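Local coordinates for protein mitomycin biosynthesis 6-O-methyltransferase (Streptomyces lavendulae, PDB 3GWZ) that transfers the methyl group of S-adenosyl-L-methionine to the 6-hydroxyl of 6-demethylmitomycins A and B, completing the quinone methoxy group of mitomycins, at residues L188-F200 with R352-E365. Numbering follows the deposited sequence.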
ATOM      1  N   LEU A 188     -11.135 -16.222  -0.439  1.00 15.78           N
ATOM      2  CA  LEU A 188     -10.726 -15.789  -1.771  1.00 22.27           C
ATOM      3  C   LEU A 188      -9.900 -16.858  -2.480  1.00 22.36           C
ATOM      4  O   LEU A 188     -10.076 -17.100  -3.671  1.00 24.66           O
ATOM      5  CB  LEU A 188      -9.957 -14.475  -1.689  1.00 19.30           C
ATOM      6  CG  LEU A 188     -10.860 -13.243  -1.709  1.00 22.88           C
ATOM      7  CD1 LEU A 188     -10.152 -12.016  -1.137  1.00 33.28           C
ATOM      8  CD2 LEU A 188     -11.348 -12.975  -3.132  1.00 25.84           C
ATOM      9  N   THR A 189      -9.013 -17.514  -1.742  1.00 17.19           N
ATOM     10  CA  THR A 189      -8.187 -18.558  -2.327  1.00 23.54           C
ATOM     11  C   THR A 189      -9.019 -19.787  -2.676  1.00 26.49           C
ATOM     12  O   THR A 189      -8.941 -20.322  -3.788  1.00 24.92           O
ATOM     13  CB  THR A 189      -7.051 -18.960  -1.374  1.00 30.35           C
ATOM     14  OG1 THR A 189      -6.280 -17.798  -1.042  1.00 36.89           O
ATOM     15  CG2 THR A 189      -6.154 -20.007  -2.018  1.00 35.06           C
ATOM     16  N   GLU A 190      -9.826 -20.229  -1.721  1.00 17.88           N
ATOM     17  CA  GLU A 190     -10.646 -21.420  -1.904  1.00 19.56           C
ATOM     18  C   GLU A 190     -11.673 -21.241  -3.008  1.00 18.67           C
ATOM     19  O   GLU A 190     -12.062 -22.212  -3.648  1.00 20.20           O
ATOM     20  CB  GLU A 190     -11.375 -21.763  -0.604  1.00 16.61           C
ATOM     21  CG  GLU A 190     -10.453 -22.137   0.530  1.00 14.57           C
ATOM     22  CD  GLU A 190     -11.199 -22.326   1.831  1.00 19.07           C
ATOM     23  OE1 GLU A 190     -12.249 -21.668   2.022  1.00 15.24           O
ATOM     24  OE2 GLU A 190     -10.727 -23.127   2.662  1.00 18.11           O
ATOM     25  N   ALA A 191     -12.121 -20.004  -3.216  1.00 17.28           N
ATOM     26  CA  ALA A 191     -13.245 -19.747  -4.116  1.00 18.39           C
ATOM     27  C   ALA A 191     -12.906 -20.158  -5.542  1.00 19.42           C
ATOM     28  O   ALA A 191     -13.680 -20.862  -6.187  1.00 19.90           O
ATOM     29  CB  ALA A 191     -13.671 -18.271  -4.064  1.00 19.34           C
ATOM     30  N   GLY A 192     -11.750 -19.711  -6.028  1.00 19.79           N
ATOM     31  CA  GLY A 192     -11.269 -20.111  -7.341  1.00 23.80           C
ATOM     32  C   GLY A 192     -11.099 -21.614  -7.467  1.00 23.18           C
ATOM     33  O   GLY A 192     -11.412 -22.197  -8.511  1.00 22.06           O
ATOM     34  N   GLN A 193     -10.604 -22.243  -6.402  1.00 17.98           N
ATOM     35  CA  GLN A 193     -10.416 -23.692  -6.385  1.00 24.77           C
ATOM     36  C   GLN A 193     -11.748 -24.418  -6.525  1.00 23.09           C
ATOM     37  O   GLN A 193     -11.873 -25.352  -7.316  1.00 20.07           O
ATOM     38  CB  GLN A 193      -9.717 -24.145  -5.095  1.00 24.98           C
ATOM     39  CG  GLN A 193      -8.251 -23.765  -5.001  1.00 28.08           C
ATOM     40  CD  GLN A 193      -7.707 -23.880  -3.586  1.00 35.61           C
ATOM     41  OE1 GLN A 193      -8.447 -24.167  -2.640  1.00 32.54           O
ATOM     42  NE2 GLN A 193      -6.408 -23.655  -3.434  1.00 43.47           N
ATOM     43  N   VAL A 194     -12.748 -23.997  -5.756  1.00 19.85           N
ATOM     44  CA  VAL A 194     -14.051 -24.650  -5.834  1.00 19.86           C
ATOM     45  C   VAL A 194     -14.660 -24.506  -7.227  1.00 26.55           C
ATOM     46  O   VAL A 194     -15.193 -25.466  -7.794  1.00 19.49           O
ATOM     47  CB  VAL A 194     -15.053 -24.063  -4.826  1.00 20.87           C
ATOM     48  CG1 VAL A 194     -16.431 -24.616  -5.093  1.00 18.77           C
ATOM     49  CG2 VAL A 194     -14.618 -24.347  -3.389  1.00 20.31           C
ATOM     50  N   ALA A 195     -14.598 -23.292  -7.764  1.00 21.40           N
ATOM     51  CA  ALA A 195     -15.189 -22.999  -9.067  1.00 26.83           C
ATOM     52  C   ALA A 195     -14.530 -23.821 -10.177  1.00 26.68           C
ATOM     53  O   ALA A 195     -15.124 -24.059 -11.223  1.00 31.68           O
ATOM     54  CB  ALA A 195     -15.080 -21.495  -9.373  1.00 24.48           C
ATOM     55  N   ALA A 196     -13.300 -24.256  -9.941  1.00 24.46           N
ATOM     56  CA  ALA A 196     -12.561 -25.007 -10.943  1.00 30.36           C
ATOM     57  C   ALA A 196     -12.706 -26.508 -10.726  1.00 33.30           C
ATOM     58  O   ALA A 196     -12.460 -27.298 -11.635  1.00 32.45           O
ATOM     59  CB  ALA A 196     -11.091 -24.600 -10.929  1.00 26.37           C
ATOM     60  N   ALA A 197     -13.109 -26.897  -9.520  1.00 28.51           N
ATOM     61  CA  ALA A 197     -13.137 -28.312  -9.149  1.00 30.24           C
ATOM     62  C   ALA A 197     -14.512 -28.959  -9.277  1.00 27.78           C
ATOM     63  O   ALA A 197     -14.641 -30.180  -9.195  1.00 36.15           O
ATOM     64  CB  ALA A 197     -12.594 -28.502  -7.733  1.00 29.76           C
ATOM     65  N   TYR A 198     -15.542 -28.150  -9.478  1.00 27.67           N
ATOM     66  CA  TYR A 198     -16.892 -28.681  -9.569  1.00 25.03           C
ATOM     67  C   TYR A 198     -17.606 -28.130 -10.791  1.00 29.93           C
ATOM     68  O   TYR A 198     -17.613 -26.921 -11.027  1.00 26.20           O
ATOM     69  CB  TYR A 198     -17.702 -28.356  -8.306  1.00 21.67           C
ATOM     70  CG  TYR A 198     -19.037 -29.063  -8.245  1.00 22.51           C
ATOM     71  CD1 TYR A 198     -19.142 -30.345  -7.713  1.00 19.92           C
ATOM     72  CD2 TYR A 198     -20.192 -28.449  -8.710  1.00 21.90           C
ATOM     73  CE1 TYR A 198     -20.352 -30.999  -7.657  1.00 26.13           C
ATOM     74  CE2 TYR A 198     -21.404 -29.090  -8.661  1.00 19.29           C
ATOM     75  CZ  TYR A 198     -21.484 -30.369  -8.132  1.00 26.80           C
ATOM     76  OH  TYR A 198     -22.698 -31.015  -8.071  1.00 23.94           O
ATOM     77  N   ASP A 199     -18.218 -29.029 -11.557  1.00 30.71           N
ATOM     78  CA  ASP A 199     -18.937 -28.649 -12.765  1.00 33.20           C
ATOM     79  C   ASP A 199     -20.345 -28.148 -12.451  1.00 23.61           C
ATOM     80  O   ASP A 199     -21.263 -28.940 -12.254  1.00 27.27           O
ATOM     81  CB  ASP A 199     -19.002 -29.838 -13.725  1.00 31.64           C
ATOM     82  CG  ASP A 199     -19.485 -29.445 -15.110  1.00 39.69           C
ATOM     83  OD1 ASP A 199     -19.963 -28.301 -15.275  1.00 36.41           O
ATOM     84  OD2 ASP A 199     -19.383 -30.284 -16.035  1.00 46.51           O
ATOM     85  N   PHE A 200     -20.508 -26.828 -12.420  1.00 24.89           N
ATOM     86  CA  PHE A 200     -21.798 -26.212 -12.111  1.00 22.87           C
ATOM     87  C   PHE A 200     -22.637 -25.969 -13.367  1.00 27.22           C
ATOM     88  O   PHE A 200     -23.689 -25.333 -13.288  1.00 25.60           O
ATOM     89  CB  PHE A 200     -21.601 -24.856 -11.412  1.00 23.55           C
ATOM     90  CG  PHE A 200     -20.996 -24.948 -10.024  1.00 18.27           C
ATOM     91  CD1 PHE A 200     -21.810 -25.045  -8.909  1.00 20.50           C
ATOM     92  CD2 PHE A 200     -19.626 -24.904  -9.846  1.00 16.26           C
ATOM     93  CE1 PHE A 200     -21.265 -25.125  -7.630  1.00 21.08           C
ATOM     94  CE2 PHE A 200     -19.072 -24.977  -8.577  1.00 20.03           C
ATOM     95  CZ  PHE A 200     -19.902 -25.088  -7.467  1.00 18.75           C
ATOM     96  N   ARG A 352     -20.418 -38.257  -3.589  1.00 28.40           N
ATOM     97  CA  ARG A 352     -18.979 -38.400  -3.743  1.00 26.90           C
ATOM     98  C   ARG A 352     -18.268 -37.250  -3.051  1.00 27.90           C
ATOM     99  O   ARG A 352     -18.897 -36.266  -2.661  1.00 22.25           O
ATOM    100  CB  ARG A 352     -18.591 -38.457  -5.223  1.00 36.07           C
ATOM    101  CG  ARG A 352     -18.968 -37.221  -6.009  1.00 34.92           C
ATOM    102  CD  ARG A 352     -18.920 -37.493  -7.505  1.00 43.91           C
ATOM    103  NE  ARG A 352     -19.583 -36.443  -8.271  1.00 41.83           N
ATOM    104  CZ  ARG A 352     -18.967 -35.629  -9.123  1.00 50.44           C
ATOM    105  NH1 ARG A 352     -17.664 -35.746  -9.332  1.00 58.42           N
ATOM    106  NH2 ARG A 352     -19.659 -34.702  -9.776  1.00 51.92           N
ATOM    107  N   SER A 353     -16.959 -37.386  -2.879  1.00 26.51           N
ATOM    108  CA  SER A 353     -16.163 -36.310  -2.312  1.00 27.55           C
ATOM    109  C   SER A 353     -14.992 -36.023  -3.233  1.00 32.86           C
ATOM    110  O   SER A 353     -14.337 -36.942  -3.725  1.00 32.97           O
ATOM    111  CB  SER A 353     -15.689 -36.645  -0.892  1.00 28.74           C
ATOM    112  OG  SER A 353     -14.588 -37.533  -0.906  1.00 36.92           O
ATOM    113  N   LEU A 354     -14.748 -34.739  -3.468  1.00 26.18           N
ATOM    114  CA  LEU A 354     -13.757 -34.292  -4.436  1.00 30.47           C
ATOM    115  C   LEU A 354     -12.666 -33.472  -3.760  1.00 34.28           C
ATOM    116  O   LEU A 354     -12.921 -32.775  -2.771  1.00 26.81           O
ATOM    117  CB  LEU A 354     -14.439 -33.441  -5.511  1.00 29.49           C
ATOM    118  CG  LEU A 354     -15.709 -34.071  -6.082  1.00 37.26           C
ATOM    119  CD1 LEU A 354     -16.630 -33.025  -6.697  1.00 39.41           C
ATOM    120  CD2 LEU A 354     -15.339 -35.146  -7.094  1.00 42.08           C
ATOM    121  N   PRO A 355     -11.442 -33.548  -4.296  1.00 35.26           N
ATOM    122  CA  PRO A 355     -10.335 -32.759  -3.756  1.00 32.36           C
ATOM    123  C   PRO A 355     -10.526 -31.293  -4.111  1.00 28.96           C
ATOM    124  O   PRO A 355     -11.155 -30.967  -5.113  1.00 33.17           O
ATOM    125  CB  PRO A 355      -9.114 -33.326  -4.482  1.00 41.17           C
ATOM    126  CG  PRO A 355      -9.645 -33.879  -5.747  1.00 39.61           C
ATOM    127  CD  PRO A 355     -11.055 -34.321  -5.487  1.00 36.78           C
ATOM    128  N   CYS A 356      -9.997 -30.412  -3.278  1.00 34.44           N
ATOM    129  CA  CYS A 356     -10.138 -28.992  -3.514  1.00 37.58           C
ATOM    130  C   CYS A 356      -8.861 -28.296  -3.061  1.00 38.83           C
ATOM    131  O   CYS A 356      -8.707 -27.966  -1.885  1.00 41.60           O
ATOM    132  CB  CYS A 356     -11.351 -28.460  -2.753  1.00 29.99           C
ATOM    133  SG  CYS A 356     -11.775 -26.791  -3.178  1.00 42.29           S
ATOM    134  N   GLY A 357      -7.947 -28.077  -4.001  1.00 39.61           N
ATOM    135  CA  GLY A 357      -6.686 -27.425  -3.699  1.00 43.20           C
ATOM    136  C   GLY A 357      -5.921 -28.127  -2.594  1.00 41.66           C
ATOM    137  O   GLY A 357      -6.294 -29.219  -2.165  1.00 41.63           O
ATOM    138  N   ALA A 358      -4.847 -27.496  -2.133  1.00 38.19           N
ATOM    139  CA  ALA A 358      -4.023 -28.063  -1.071  1.00 48.20           C
ATOM    140  C   ALA A 358      -4.728 -27.974   0.279  1.00 46.39           C
ATOM    141  O   ALA A 358      -5.699 -27.234   0.436  1.00 57.90           O
ATOM    142  CB  ALA A 358      -2.674 -27.362  -1.015  1.00 53.73           C
ATOM    143  N   GLY A 359      -4.231 -28.733   1.250  1.00 52.00           N
ATOM    144  CA  GLY A 359      -4.808 -28.741   2.582  1.00 30.00           C
ATOM    145  C   GLY A 359      -5.795 -29.873   2.780  1.00 29.39           C
ATOM    146  O   GLY A 359      -5.801 -30.845   2.024  1.00 31.66           O
ATOM    147  N   PRO A 360      -6.635 -29.747   3.802  1.00 27.62           N
ATOM    148  CA  PRO A 360      -7.637 -30.768   4.104  1.00 25.31           C
ATOM    149  C   PRO A 360      -8.999 -30.464   3.488  1.00 18.19           C
ATOM    150  O   PRO A 360      -9.924 -31.241   3.680  1.00 20.33           O
ATOM    151  CB  PRO A 360      -7.765 -30.694   5.628  1.00 24.69           C
ATOM    152  CG  PRO A 360      -7.014 -29.457   6.056  1.00 27.41           C
ATOM    153  CD  PRO A 360      -6.583 -28.715   4.846  1.00 22.47           C
ATOM    154  N   VAL A 361      -9.136 -29.352   2.778  1.00 20.93           N
ATOM    155  CA  VAL A 361     -10.454 -28.994   2.266  1.00 19.14           C
ATOM    156  C   VAL A 361     -10.921 -29.984   1.212  1.00 22.31           C
ATOM    157  O   VAL A 361     -10.179 -30.314   0.291  1.00 24.52           O
ATOM    158  CB  VAL A 361     -10.480 -27.598   1.636  1.00 24.83           C
ATOM    159  CG1 VAL A 361     -11.897 -27.290   1.141  1.00 22.89           C
ATOM    160  CG2 VAL A 361     -10.022 -26.551   2.634  1.00 20.73           C
ATOM    161  N   ARG A 362     -12.156 -30.452   1.341  1.00 17.60           N
ATOM    162  CA  ARG A 362     -12.744 -31.304   0.312  1.00 18.64           C
ATOM    163  C   ARG A 362     -14.148 -30.828  -0.010  1.00 22.92           C
ATOM    164  O   ARG A 362     -14.771 -30.133   0.792  1.00 17.84           O
ATOM    165  CB  ARG A 362     -12.766 -32.776   0.748  1.00 25.02           C
ATOM    166  CG  ARG A 362     -11.396 -33.451   0.696  1.00 30.74           C
ATOM    167  CD  ARG A 362     -11.483 -34.965   0.847  1.00 35.03           C
ATOM    168  NE  ARG A 362     -11.951 -35.640  -0.366  1.00 38.23           N
ATOM    169  CZ  ARG A 362     -11.172 -35.947  -1.401  1.00 37.75           C
ATOM    170  NH1 ARG A 362      -9.886 -35.626  -1.390  1.00 38.75           N
ATOM    171  NH2 ARG A 362     -11.678 -36.570  -2.456  1.00 41.01           N
ATOM    172  N   ILE A 363     -14.635 -31.194  -1.192  1.00 16.88           N
ATOM    173  CA  ILE A 363     -16.007 -30.909  -1.572  1.00 17.40           C
ATOM    174  C   ILE A 363     -16.793 -32.202  -1.433  1.00 21.46           C
ATOM    175  O   ILE A 363     -16.504 -33.172  -2.123  1.00 25.03           O
ATOM    176  CB  ILE A 363     -16.105 -30.428  -3.039  1.00 18.73           C
ATOM    177  CG1 ILE A 363     -15.358 -29.111  -3.224  1.00 20.02           C
ATOM    178  CG2 ILE A 363     -17.572 -30.265  -3.459  1.00 21.65           C
ATOM    179  CD1 ILE A 363     -14.979 -28.823  -4.669  1.00 24.17           C
ATOM    180  N   VAL A 364     -17.766 -32.233  -0.530  1.00 16.27           N
ATOM    181  CA  VAL A 364     -18.596 -33.413  -0.390  1.00 15.18           C
ATOM    182  C   VAL A 364     -19.932 -33.169  -1.085  1.00 20.37           C
ATOM    183  O   VAL A 364     -20.732 -32.352  -0.634  1.00 16.38           O
ATOM    184  CB  VAL A 364     -18.807 -33.787   1.082  1.00 21.30           C
ATOM    185  CG1 VAL A 364     -19.583 -35.096   1.193  1.00 21.97           C
ATOM    186  CG2 VAL A 364     -17.459 -33.915   1.783  1.00 24.56           C
ATOM    187  N   GLU A 365     -20.153 -33.859  -2.203  1.00 18.57           N
ATOM    188  CA  GLU A 365     -21.388 -33.704  -2.958  1.00 18.31           C
ATOM    189  C   GLU A 365     -22.462 -34.630  -2.403  1.00 18.80           C
ATOM    190  O   GLU A 365     -22.245 -35.835  -2.268  1.00 19.73           O
ATOM    191  CB  GLU A 365     -21.168 -33.998  -4.443  1.00 22.74           C
ATOM    192  CG  GLU A 365     -22.459 -33.899  -5.262  1.00 22.26           C
ATOM    193  CD  GLU A 365     -22.269 -34.301  -6.714  1.00 33.12           C
ATOM    194  OE1 GLU A 365     -21.538 -35.278  -6.968  1.00 38.06           O
ATOM    195  OE2 GLU A 365     -22.856 -33.642  -7.597  1.00 34.19           O
TER
HETATM  196  O   HOH W   1     -17.748 -32.150 -11.062  1.00 35.06           O
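Tyr198 and Glu365 make the one direct hydrogen bond between 188-200 and 352-365: the phenol OH of Tyr198 donates to OE2 of Glu365 over 2.7 Å. The hydroxyl meets OE2 from above the carboxylate plane, 41° out of it, and the ring stands almost perpendicular to that plane (87°). The other oxygen is taken within the hairpin, where Arg352 NE bridges to Glu365 OE1 at 2.6 Å; one carboxylate thus has a neutral and a charged donor, which probably favours its ionised form. A water accepts from Asp199 N and, weakly, from Arg352 NH2, adding a looser link beside the tyrosine.

The apolar contacts run from this polar end along the helix. Leu354 CD1 meets the edge of the Tyr198 ring, 3.8 Å from CD1 of Tyr198, while Phe200 receives Tyr198 CD2 over the centre of its own ring. Just before the tyrosine, at the last residue of the helix, Ala197 CB sits 3.9 Å from Ile363 CD1. With chi1 of -171° carrying its sulfur away from the backbone N, Cys356 lays SG against Val194 CG2 at 3.8 Å and also touches CB of Gln193. The amide of Gln193 then rests on the turn, its CD 3.7 Å from Gly357 CA, where the lack of a side chain lets it come close.

Toward the N-terminal side of the helix segment, Glu190 OE2 passes 3.5 Å from Val361 CG2. Its carboxylate is held by Lys275, a residue that binds S-adenosyl-L-methionine, and by His276; Val361 in turn touches Asn308 of the substrate site.

Helix 173-197 therefore packs across the C-terminal antiparallel hairpin of strands 348-355 and 361-368, whose second strand pairs with 302-308, as expected of the Rossmann-like, seven-stranded sheet of class I methyltransferases.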